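Side-chain contacts in Glyoxalase/Bleomycin resistance protein/dioxygenase domain (Frankia sp., PDB 2RK0), which is of unknown specific function but belongs to the glyoxalase/bleomycin resistance protein/dioxygenase superfamily, whose members include metal-dependent enzymes and drug-binding resistance proteins: residues L16-S19 and C20-Y23; L86-L89 and E90-A94; T103-P107 and F108-L112; W22-I26 and L27-E31. One frame throughout, in Å; residues are numbered along the deposited sequence.

Interaction 1. Residues L16-S19 and C20-Y23; sequences LDIS and CRWY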
loop_
_atom_site.group_PDB
_atom_site.type_symbol
_atom_site.label_atom_id
_atom_site.label_comp_id
_atom_site.label_asym_id
_atom_site.label_seq_id
_atom_site.Cartn_x
_atom_site.Cartn_y
_atom_site.Cartn_z
ATOM N N LEU A 16 -0.177 16.037 -9.151
ATOM C CA LEU A 16 0.908 15.175 -9.599
ATOM C C LEU A 16 2.310 15.766 -9.442
ATOM O O LEU A 16 3.194 15.136 -8.851
ATOM C CB LEU A 16 0.690 14.772 -11.059
ATOM C CG LEU A 16 1.744 13.812 -11.623
ATOM C CD1 LEU A 16 1.810 12.557 -10.768
ATOM C CD2 LEU A 16 1.403 13.465 -13.065
ATOM N N ASP A 17 2.519 16.966 -9.969
ATOM C CA ASP A 17 3.832 17.601 -9.883
ATOM C C ASP A 17 4.297 17.804 -8.452
ATOM O O ASP A 17 5.458 17.576 -8.132
ATOM C CB ASP A 17 3.830 18.944 -10.610
ATOM C CG ASP A 17 3.532 18.800 -12.082
ATOM O OD1 ASP A 17 4.101 17.883 -12.710
ATOM O OD2 ASP A 17 2.737 19.605 -12.607
ATOM N N ILE A 18 3.390 18.244 -7.592
ATOM C CA ILE A 18 3.748 18.475 -6.199
ATOM C C ILE A 18 4.192 17.169 -5.550
ATOM O O ILE A 18 5.183 17.136 -4.823
ATOM C CB ILE A 18 2.568 19.093 -5.412
ATOM C CG1 ILE A 18 2.334 20.530 -5.899
ATOM C CG2 ILE A 18 2.862 19.085 -3.912
ATOM C CD1 ILE A 18 1.297 21.297 -5.112
ATOM N N SER A 19 3.471 16.090 -5.834
ATOM C CA SER A 19 3.801 14.782 -5.269
ATOM C C SER A 19 5.121 14.216 -5.798
ATOM O O SER A 19 5.898 13.624 -5.047
ATOM C CB SER A 19 2.664 13.801 -5.545
ATOM O OG SER A 19 1.507 14.170 -4.822
ATOM N N CYS A 20 5.371 14.395 -7.091
ATOM C CA CYS A 20 6.603 13.899 -7.686
ATOM C C CYS A 20 7.785 14.519 -6.969
ATOM O O CYS A 20 8.731 13.827 -6.609
ATOM C CB CYS A 20 6.662 14.244 -9.172
ATOM S SG CYS A 20 5.531 13.276 -10.185
ATOM N N ARG A 21 7.733 15.830 -6.770
ATOM C CA ARG A 21 8.811 16.517 -6.079
ATOM C C ARG A 21 8.918 16.052 -4.622
ATOM O O ARG A 21 10.018 15.872 -4.098
ATOM C CB ARG A 21 8.593 18.029 -6.126
ATOM C CG ARG A 21 8.904 18.663 -7.475
ATOM C CD ARG A 21 8.894 20.182 -7.364
ATOM N NE ARG A 21 7.543 20.735 -7.371
ATOM C CZ ARG A 21 6.827 20.933 -8.473
ATOM N NH1 ARG A 21 7.335 20.627 -9.662
ATOM N NH2 ARG A 21 5.602 21.435 -8.389
ATOM N N TRP A 22 7.776 15.846 -3.974
ATOM C CA TRP A 22 7.786 15.413 -2.585
ATOM C C TRP A 22 8.437 14.039 -2.444
ATOM O O TRP A 22 9.330 13.843 -1.624
ATOM C CB TRP A 22 6.364 15.340 -2.026
ATOM C CG TRP A 22 6.340 15.189 -0.529
ATOM C CD1 TRP A 22 6.295 16.197 0.391
ATOM C CD2 TRP A 22 6.426 13.967 0.221
ATOM N NE1 TRP A 22 6.349 15.682 1.663
ATOM C CE2 TRP A 22 6.428 14.318 1.590
ATOM C CE3 TRP A 22 6.499 12.609 -0.131
ATOM C CZ2 TRP A 22 6.501 13.363 2.611
ATOM C CZ3 TRP A 22 6.571 11.661 0.888
ATOM C CH2 TRP A 22 6.572 12.046 2.241
ATOM N N TYR A 23 7.985 13.080 -3.240
ATOM C CA TYR A 23 8.549 11.750 -3.146
ATOM C C TYR A 23 10.023 11.709 -3.543
ATOM O O TYR A 23 10.817 10.987 -2.937
ATOM C CB TYR A 23 7.726 10.766 -3.984
ATOM C CG TYR A 23 6.486 10.303 -3.255
ATOM C CD1 TYR A 23 5.325 11.078 -3.230
ATOM C CD2 TYR A 23 6.513 9.136 -2.496
ATOM C CE1 TYR A 23 4.219 10.698 -2.451
ATOM C CE2 TYR A 23 5.427 8.753 -1.720
ATOM C CZ TYR A 23 4.287 9.531 -1.695
ATOM O OH TYR A 23 3.237 9.150 -0.886
#
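C20 follows L16 by one turn of the helix, with its N giving a 2.9 Å bond to L16 O and its SG lying 3.8 Å from L16 CD1. Small and fairly apolar, the cysteine fits beside the leucine where both meet L55 and A43 of the sheet. R21 folds back on the outer side: a bend at chi3 (-79°) lays the guanidinium flat over the carbonyl of D17, with D17 O 3.6 Å above the guanidinium plane and over its centre. The charges stay apart, D17 OD1 being 5.2 Å from R21 NH1, and D17 OD1 is instead in a salt bridge with R34. W22 is tied in by its backbone, W22 N to I18 O at 3.0 Å, while its indole runs on along the helix, away from I18 and S19. Y23 N closes the next turn on S19 O with a nearly straight bond of 2.8 Å. The same oxygen also meets the tyrosine ring at its edge, in plane, 3.2 Å from Y23 CD1; farther out the hydroxyl bonds to D116. Such i to i+4 pairing, L16 and C20 against the sheet, D17 and R21 on the outer side, is that of an amphipathic helix lying on a beta sheet, as in the vicinal oxygen chelate fold.

Interaction 2. Residues L86-L89 and E90-A94; sequences LDVL and EERLA
R92 runs alongside V88, one helical turn before it, and the two side chains point the same way. Its CB starts beside the carbonyl of V88, 3.6 Å from V88 O, the oxygen that accepts the main-chain bond of R92 N. CG keeps to that carbonyl, and CD lies about equally far from that oxygen and from V88 CG1. Extended from CG to NE, the arginine then brings NE within 3.6 Å of V88 CG1, and CZ follows close by. The methyl therefore sits over one face of the guanidinium, 3.5 Å above its plane and offset toward the rim, which leaves the N-H edges to polar partners: NH1 forms a salt bridge with D28 and a hydrogen bond with I26 O. A branched valine suits this place, since CG1, anti to the backbone N, is carried alongside the arginine.

On the neighbouring strip, E91, extended beyond CG, runs back along the helix toward D87. Its OE2 comes 2.9 Å from D87 O, two acceptors with no hydrogen bond between them, and the placing of that carboxylate is doubtful. E90 instead carries its carboxylate to the hydroxyl of T103. L89 and L93 lie a turn apart, joined by L93 N to L89 O at 2.8 Å, and both leucines go on to meet I26 of helix 16-27, with L86 and L89 also touching A124. In this chain helix 83-96 thus packs between its own sheet and a second helix, an amphipathic helix covering its sheet, consistent with the beta-alpha-beta-beta-beta module of the superfamily.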
loop_
_atom_site.group_PDB
_atom_site.type_symbol
_atom_site.label_atom_id
_atom_site.label_comp_id
_atom_site.label_asym_id
_atom_site.label_seq_id
_atom_site.Cartn_x
_atom_site.Cartn_y
_atom_site.Cartn_z
ATOM N N LEU A 86 16.475 6.234 9.244
ATOM C CA LEU A 86 15.429 6.973 9.949
ATOM C C LEU A 86 15.897 8.383 10.276
ATOM O O LEU A 86 15.130 9.341 10.170
ATOM C CB LEU A 86 15.043 6.239 11.244
ATOM C CG LEU A 86 14.379 4.869 11.026
ATOM C CD1 LEU A 86 13.919 4.286 12.353
ATOM C CD2 LEU A 86 13.193 5.019 10.077
ATOM N N ASP A 87 17.159 8.505 10.678
ATOM C CA ASP A 87 17.728 9.803 11.023
ATOM C C ASP A 87 17.677 10.708 9.805
ATOM O O ASP A 87 17.322 11.875 9.910
ATOM C CB ASP A 87 19.189 9.665 11.477
ATOM C CG ASP A 87 19.342 8.861 12.757
ATOM O OD1 ASP A 87 18.333 8.655 13.466
ATOM O OD2 ASP A 87 20.484 8.442 13.054
ATOM N N VAL A 88 18.028 10.156 8.649
ATOM C CA VAL A 88 18.025 10.926 7.415
ATOM C C VAL A 88 16.607 11.346 7.030
ATOM O O VAL A 88 16.377 12.490 6.618
ATOM C CB VAL A 88 18.670 10.126 6.259
ATOM C CG1 VAL A 88 18.533 10.893 4.949
ATOM C CG2 VAL A 88 20.152 9.863 6.565
ATOM N N LEU A 89 15.655 10.427 7.163
ATOM C CA LEU A 89 14.262 10.734 6.844
ATOM C C LEU A 89 13.760 11.888 7.713
ATOM O O LEU A 89 13.129 12.819 7.219
ATOM C CB LEU A 89 13.368 9.512 7.078
ATOM C CG LEU A 89 13.150 8.543 5.922
ATOM C CD1 LEU A 89 12.409 7.304 6.412
ATOM C CD2 LEU A 89 12.361 9.242 4.824
ATOM N N GLU A 90 14.022 11.818 9.013
ATOM C CA GLU A 90 13.573 12.884 9.905
ATOM C C GLU A 90 14.161 14.228 9.487
ATOM O O GLU A 90 13.481 15.248 9.515
ATOM C CB GLU A 90 13.973 12.589 11.352
ATOM C CG GLU A 90 13.099 11.584 12.060
ATOM C CD GLU A 90 13.391 11.536 13.546
ATOM O OE1 GLU A 90 13.302 12.591 14.207
ATOM O OE2 GLU A 90 13.709 10.448 14.061
ATOM N N GLU A 91 15.434 14.215 9.102
ATOM C CA GLU A 91 16.116 15.432 8.675
ATOM C C GLU A 91 15.442 16.019 7.441
ATOM O O GLU A 91 15.178 17.221 7.375
ATOM C CB GLU A 91 17.585 15.125 8.375
ATOM C CG GLU A 91 18.359 14.583 9.572
ATOM C CD GLU A 91 19.720 13.995 9.186
ATOM O OE1 GLU A 91 20.513 14.704 8.534
ATOM O OE2 GLU A 91 19.988 12.824 9.545
ATOM N N ARG A 92 15.166 15.170 6.461
ATOM C CA ARG A 92 14.516 15.609 5.231
ATOM C C ARG A 92 13.093 16.097 5.487
ATOM O O ARG A 92 12.671 17.129 4.955
ATOM C CB ARG A 92 14.491 14.464 4.221
ATOM C CG ARG A 92 15.859 14.111 3.665
ATOM C CD ARG A 92 15.771 12.920 2.733
ATOM N NE ARG A 92 17.059 12.584 2.144
ATOM C CZ ARG A 92 17.263 11.534 1.357
ATOM N NH1 ARG A 92 16.260 10.714 1.068
ATOM N NH2 ARG A 92 18.466 11.311 0.846
ATOM N N LEU A 93 12.350 15.350 6.299
ATOM C CA LEU A 93 10.972 15.721 6.614
ATOM C C LEU A 93 10.936 17.088 7.288
ATOM O O LEU A 93 10.138 17.948 6.923
ATOM C CB LEU A 93 10.331 14.671 7.534
ATOM C CG LEU A 93 10.132 13.284 6.906
ATOM C CD1 LEU A 93 9.692 12.287 7.974
ATOM C CD2 LEU A 93 9.101 13.375 5.790
ATOM N N ALA A 94 11.814 17.279 8.267
ATOM C CA ALA A 94 11.889 18.538 8.995
ATOM C C ALA A 94 12.253 19.677 8.050
ATOM O O ALA A 94 11.586 20.712 8.014
ATOM C CB ALA A 94 12.917 18.428 10.102
#

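Interaction 3. Residues T103-P107 and F108-L112; sequences TQELP and FGWIL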
loop_
_atom_site.group_PDB
_atom_site.type_symbol
_atom_site.label_atom_id
_atom_site.label_comp_id
_atom_site.label_asym_id
_atom_site.label_seq_id
_atom_site.Cartn_x
_atom_site.Cartn_y
_atom_site.Cartn_z
ATOM N N THR A 103 11.112 9.582 15.593
ATOM C CA THR A 103 11.193 8.134 15.534
ATOM C C THR A 103 10.881 7.585 16.920
ATOM O O THR A 103 11.408 8.056 17.920
ATOM C CB THR A 103 12.584 7.688 15.099
ATOM O OG1 THR A 103 12.803 8.124 13.751
ATOM C CG2 THR A 103 12.724 6.157 15.201
ATOM N N GLN A 104 10.010 6.592 16.983
ATOM C CA GLN A 104 9.639 6.026 18.268
ATOM C C GLN A 104 10.213 4.636 18.490
ATOM O O GLN A 104 10.158 3.777 17.607
ATOM C CB GLN A 104 8.119 5.993 18.389
ATOM C CG GLN A 104 7.608 5.297 19.630
ATOM C CD GLN A 104 6.111 5.432 19.775
ATOM O OE1 GLN A 104 5.382 5.431 18.778
ATOM N NE2 GLN A 104 5.638 5.540 21.017
ATOM N N GLU A 105 10.785 4.425 19.674
ATOM C CA GLU A 105 11.349 3.131 20.020
ATOM C C GLU A 105 10.250 2.271 20.626
ATOM O O GLU A 105 9.616 2.652 21.610
ATOM C CB GLU A 105 12.504 3.272 21.019
ATOM C CG GLU A 105 13.043 1.931 21.488
ATOM C CD GLU A 105 14.281 2.056 22.355
ATOM O OE1 GLU A 105 14.471 3.117 22.976
ATOM O OE2 GLU A 105 15.064 1.086 22.427
ATOM N N LEU A 106 10.024 1.112 20.018
ATOM C CA LEU A 106 9.003 0.187 20.476
ATOM C C LEU A 106 9.639 -1.160 20.786
ATOM O O LEU A 106 10.802 -1.391 20.475
ATOM C CB LEU A 106 7.916 0.051 19.401
ATOM C CG LEU A 106 7.088 1.332 19.211
ATOM C CD1 LEU A 106 6.178 1.196 17.999
ATOM C CD2 LEU A 106 6.272 1.600 20.473
ATOM N N PRO A 107 8.881 -2.069 21.407
ATOM C CA PRO A 107 9.412 -3.388 21.750
ATOM C C PRO A 107 10.039 -4.162 20.591
ATOM O O PRO A 107 11.101 -4.757 20.739
ATOM C CB PRO A 107 8.196 -4.103 22.334
ATOM C CG PRO A 107 7.442 -2.972 22.992
ATOM C CD PRO A 107 7.503 -1.914 21.913
ATOM N N PHE A 108 9.396 -4.129 19.431
ATOM C CA PHE A 108 9.894 -4.880 18.294
ATOM C C PHE A 108 10.608 -4.091 17.213
ATOM O O PHE A 108 10.926 -4.635 16.160
ATOM C CB PHE A 108 8.746 -5.687 17.697
ATOM C CG PHE A 108 8.255 -6.777 18.608
ATOM C CD1 PHE A 108 9.060 -7.881 18.878
ATOM C CD2 PHE A 108 7.015 -6.678 19.239
ATOM C CE1 PHE A 108 8.638 -8.869 19.765
ATOM C CE2 PHE A 108 6.584 -7.660 20.128
ATOM C CZ PHE A 108 7.397 -8.757 20.392
ATOM N N GLY A 109 10.869 -2.815 17.476
ATOM C CA GLY A 109 11.562 -1.995 16.500
ATOM C C GLY A 109 11.341 -0.510 16.692
ATOM O O GLY A 109 10.808 -0.085 17.720
ATOM N N TRP A 110 11.757 0.275 15.698
ATOM C CA TRP A 110 11.607 1.728 15.714
ATOM C C TRP A 110 10.713 2.101 14.537
ATOM O O TRP A 110 10.836 1.531 13.450
ATOM C CB TRP A 110 12.973 2.410 15.544
ATOM C CG TRP A 110 13.897 2.230 16.705
ATOM C CD1 TRP A 110 14.138 3.123 17.704
ATOM C CD2 TRP A 110 14.679 1.068 17.006
ATOM N NE1 TRP A 110 15.024 2.594 18.614
ATOM C CE2 TRP A 110 15.370 1.330 18.210
ATOM C CE3 TRP A 110 14.859 -0.177 16.379
ATOM C CZ2 TRP A 110 16.236 0.399 18.801
ATOM C CZ3 TRP A 110 15.720 -1.105 16.967
ATOM C CH2 TRP A 110 16.395 -0.809 18.170
ATOM N N ILE A 111 9.816 3.054 14.753
ATOM C CA ILE A 111 8.920 3.486 13.689
ATOM C C ILE A 111 8.923 5.000 13.562
ATOM O O ILE A 111 8.924 5.726 14.561
ATOM C CB ILE A 111 7.467 3.023 13.947
ATOM C CG1 ILE A 111 7.398 1.498 13.978
ATOM C CG2 ILE A 111 6.542 3.548 12.850
ATOM C CD1 ILE A 111 6.036 0.952 14.346
ATOM N N LEU A 112 8.936 5.466 12.322
ATOM C CA LEU A 112 8.888 6.890 12.030
ATOM C C LEU A 112 7.595 7.066 11.246
ATOM O O LEU A 112 7.458 6.538 10.143
ATOM C CB LEU A 112 10.094 7.296 11.183
ATOM C CG LEU A 112 10.146 8.729 10.649
ATOM C CD1 LEU A 112 9.961 9.712 11.786
ATOM C CD2 LEU A 112 11.480 8.953 9.937
HETATM O O HOH W 1 16.589 4.168 20.678
#
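T103-P107 and F108-L112 run antiparallel, their strands at 149° and joined by a type I turn from L106 to G109, with Q104 and I111 as a hydrogen-bonded pair: Q104 N reaches I111 O at 2.8 Å and I111 N reaches Q104 O at 3.0 Å. G109 has backbone angles at which a side chain would collide with the preceding carbonyl, so glycine suits the end of the turn. E105 and W110 form the neighbouring non-hydrogen-bonded pair and lie side by side. The aliphatic part of the glutamate runs beside the pyrrole part of the indole, E105 CB being 3.5 Å from W110 NE1, and the carboxylate and ring planes differ by only 21°. W110 NE1 gives its hydrogen to a water 3.0 Å away, which makes a weak bond to E105 OE1; E105 OE2 forms a salt bridge with R128. T103 CG2 reaches the indole's edge near its plane, 3.8 Å from W110 CB, while its hydroxyl turns to E90. On the other face of the sheet, L106 CD1 meets I111 CD1 at 3.7 Å, two flexible apolar chains crossing at their ends. The arrangement is a tight beta hairpin, with 104-106 an outermost strand of its mixed sheet within this chain.

Interaction 4. Residues W22-I26 and L27-E31; sequences WYTEI and LDWKE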
loop_
_atom_site.group_PDB
_atom_site.type_symbol
_atom_site.label_atom_id
_atom_site.label_comp_id
_atom_site.label_asym_id
_atom_site.label_seq_id
_atom_site.Cartn_x
_atom_site.Cartn_y
_atom_site.Cartn_z
ATOM N N TRP A 22 7.776 15.846 -3.974
ATOM C CA TRP A 22 7.786 15.413 -2.585
ATOM C C TRP A 22 8.437 14.039 -2.444
ATOM O O TRP A 22 9.330 13.843 -1.624
ATOM C CB TRP A 22 6.364 15.340 -2.026
ATOM C CG TRP A 22 6.340 15.189 -0.529
ATOM C CD1 TRP A 22 6.295 16.197 0.391
ATOM C CD2 TRP A 22 6.426 13.967 0.221
ATOM N NE1 TRP A 22 6.349 15.682 1.663
ATOM C CE2 TRP A 22 6.428 14.318 1.590
ATOM C CE3 TRP A 22 6.499 12.609 -0.131
ATOM C CZ2 TRP A 22 6.501 13.363 2.611
ATOM C CZ3 TRP A 22 6.571 11.661 0.888
ATOM C CH2 TRP A 22 6.572 12.046 2.241
ATOM N N TYR A 23 7.985 13.080 -3.240
ATOM C CA TYR A 23 8.549 11.750 -3.146
ATOM C C TYR A 23 10.023 11.709 -3.543
ATOM O O TYR A 23 10.817 10.987 -2.937
ATOM C CB TYR A 23 7.726 10.766 -3.984
ATOM C CG TYR A 23 6.486 10.303 -3.255
ATOM C CD1 TYR A 23 5.325 11.078 -3.230
ATOM C CD2 TYR A 23 6.513 9.136 -2.496
ATOM C CE1 TYR A 23 4.219 10.698 -2.451
ATOM C CE2 TYR A 23 5.427 8.753 -1.720
ATOM C CZ TYR A 23 4.287 9.531 -1.695
ATOM O OH TYR A 23 3.237 9.150 -0.886
ATOM N N THR A 24 10.391 12.498 -4.545
ATOM C CA THR A 24 11.776 12.538 -5.006
ATOM C C THR A 24 12.673 13.034 -3.887
ATOM O O THR A 24 13.676 12.405 -3.544
ATOM C CB THR A 24 11.929 13.476 -6.227
ATOM O OG1 THR A 24 11.127 12.977 -7.305
ATOM C CG2 THR A 24 13.396 13.552 -6.681
ATOM N N GLU A 25 12.284 14.163 -3.308
ATOM C CA GLU A 25 13.030 14.801 -2.232
ATOM C C GLU A 25 13.097 14.017 -0.920
ATOM O O GLU A 25 14.155 13.940 -0.287
ATOM C CB GLU A 25 12.427 16.180 -1.964
ATOM C CG GLU A 25 13.186 17.015 -0.955
ATOM C CD GLU A 25 12.637 18.432 -0.861
ATOM O OE1 GLU A 25 12.515 19.081 -1.922
ATOM O OE2 GLU A 25 12.335 18.888 0.265
ATOM N N ILE A 26 11.970 13.440 -0.511
ATOM C CA ILE A 26 11.902 12.693 0.742
ATOM C C ILE A 26 12.366 11.240 0.687
ATOM O O ILE A 26 13.147 10.810 1.524
ATOM C CB ILE A 26 10.462 12.687 1.307
ATOM C CG1 ILE A 26 9.950 14.125 1.461
ATOM C CG2 ILE A 26 10.425 11.919 2.631
ATOM C CD1 ILE A 26 10.802 14.998 2.374
ATOM N N LEU A 27 11.881 10.484 -0.291
ATOM C CA LEU A 27 12.227 9.070 -0.375
ATOM C C LEU A 27 13.152 8.692 -1.521
ATOM O O LEU A 27 13.351 7.508 -1.788
ATOM C CB LEU A 27 10.944 8.237 -0.466
ATOM C CG LEU A 27 9.901 8.484 0.626
ATOM C CD1 LEU A 27 8.609 7.752 0.278
ATOM C CD2 LEU A 27 10.437 8.024 1.972
ATOM N N ASP A 28 13.728 9.685 -2.188
ATOM C CA ASP A 28 14.619 9.411 -3.312
ATOM C C ASP A 28 13.893 8.629 -4.383
ATOM O O ASP A 28 14.489 7.823 -5.097
ATOM C CB ASP A 28 15.852 8.623 -2.868
ATOM C CG ASP A 28 16.772 9.442 -1.998
ATOM O OD1 ASP A 28 17.049 10.595 -2.381
ATOM O OD2 ASP A 28 17.211 8.929 -0.948
ATOM N N TRP A 29 12.589 8.853 -4.469
ATOM C CA TRP A 29 11.765 8.220 -5.491
ATOM C C TRP A 29 12.342 8.741 -6.799
ATOM O O TRP A 29 12.650 9.921 -6.900
ATOM C CB TRP A 29 10.321 8.706 -5.343
ATOM C CG TRP A 29 9.354 8.251 -6.405
ATOM C CD1 TRP A 29 8.725 7.038 -6.483
ATOM C CD2 TRP A 29 8.818 9.049 -7.468
ATOM N NE1 TRP A 29 7.822 7.038 -7.518
ATOM C CE2 TRP A 29 7.857 8.258 -8.139
ATOM C CE3 TRP A 29 9.051 10.355 -7.915
ATOM C CZ2 TRP A 29 7.123 8.737 -9.234
ATOM C CZ3 TRP A 29 8.323 10.829 -9.002
ATOM C CH2 TRP A 29 7.368 10.018 -9.649
ATOM N N LYS A 30 12.500 7.872 -7.790
ATOM C CA LYS A 30 13.025 8.305 -9.080
ATOM C C LYS A 30 12.000 8.056 -10.171
ATOM O O LYS A 30 11.636 6.916 -10.444
ATOM C CB LYS A 30 14.313 7.563 -9.435
ATOM C CG LYS A 30 14.832 7.936 -10.824
ATOM C CD LYS A 30 16.029 7.102 -11.239
ATOM C CE LYS A 30 16.461 7.449 -12.664
ATOM N NZ LYS A 30 17.587 6.603 -13.147
ATOM N N GLU A 31 11.552 9.132 -10.805
ATOM C CA GLU A 31 10.562 9.046 -11.869
ATOM C C GLU A 31 11.149 8.373 -13.107
ATOM O O GLU A 31 12.216 8.761 -13.579
ATOM C CB GLU A 31 10.080 10.451 -12.230
ATOM C CG GLU A 31 8.904 10.486 -13.186
ATOM C CD GLU A 31 8.551 11.901 -13.635
ATOM O OE1 GLU A 31 8.416 12.792 -12.769
ATOM O OE2 GLU A 31 8.403 12.115 -14.857
HETATM O O HOH W 2 12.119 11.679 -9.737
HETATM O O HOH W 3 16.563 13.146 -1.730
#
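L27 and Y23 pack side by side on the tight side of the contact, L27 CD1 resting 3.7 Å from Y23 CD2. A long branched residue suits this spot, since L27 also meets L89 and, across the dimer interface, L3 of the second subunit. W29 closes in from beyond the helix end: W29 CB lies 3.6 Å from Y23 CB, and with CG anti to the backbone N (chi1 174°) the indole runs toward the sheet, where NE1 bonds to I53 O. Y23 O serves both neighbours, taking L27 N at 2.9 Å and W29 N at 3.2 Å from opposite faces of its carbonyl plane. Here helix 16-27 is followed by D28, whose positive phi (59°) turns the chain toward strand 30-36, making the helix-to-strand connection of the superfamily fold. The solvent side is looser and polar. D28 N makes only a weak bond to T24 O, and its carboxylate meets a water through OD1, while OD2 pairs with R92. T24 OG1, already bonded to C20 O, lies in plane at the edge of the W29 ring, 3.4 Å from W29 CE3. A second water links this hydroxyl, 2.9 Å from T24 OG1, to E31 N at 2.8 Å.

Interactions 1 and 4 share W22 and Y23 on helix 16-27, their centres 8 Å apart, so the helix described in 16-23 is the one that ends in 22-31. Interaction 2 meets both: W22 CZ2 touches L93 CD2 at 4.1 Å, and R92 NH1 joins D28 OD2 by a 2.9 Å salt bridge, so helix 83-96 is held to helix 16-27 by packing and to the residue just after it by charge. From interaction 2 the chain of contacts passes on to the hairpin of interaction 3, where L89 CB lies 3.5 Å from L112 CD2. Interactions 1 and 3, with centres about 28 Å apart, do not touch and lie on opposite sides of the chain's centre.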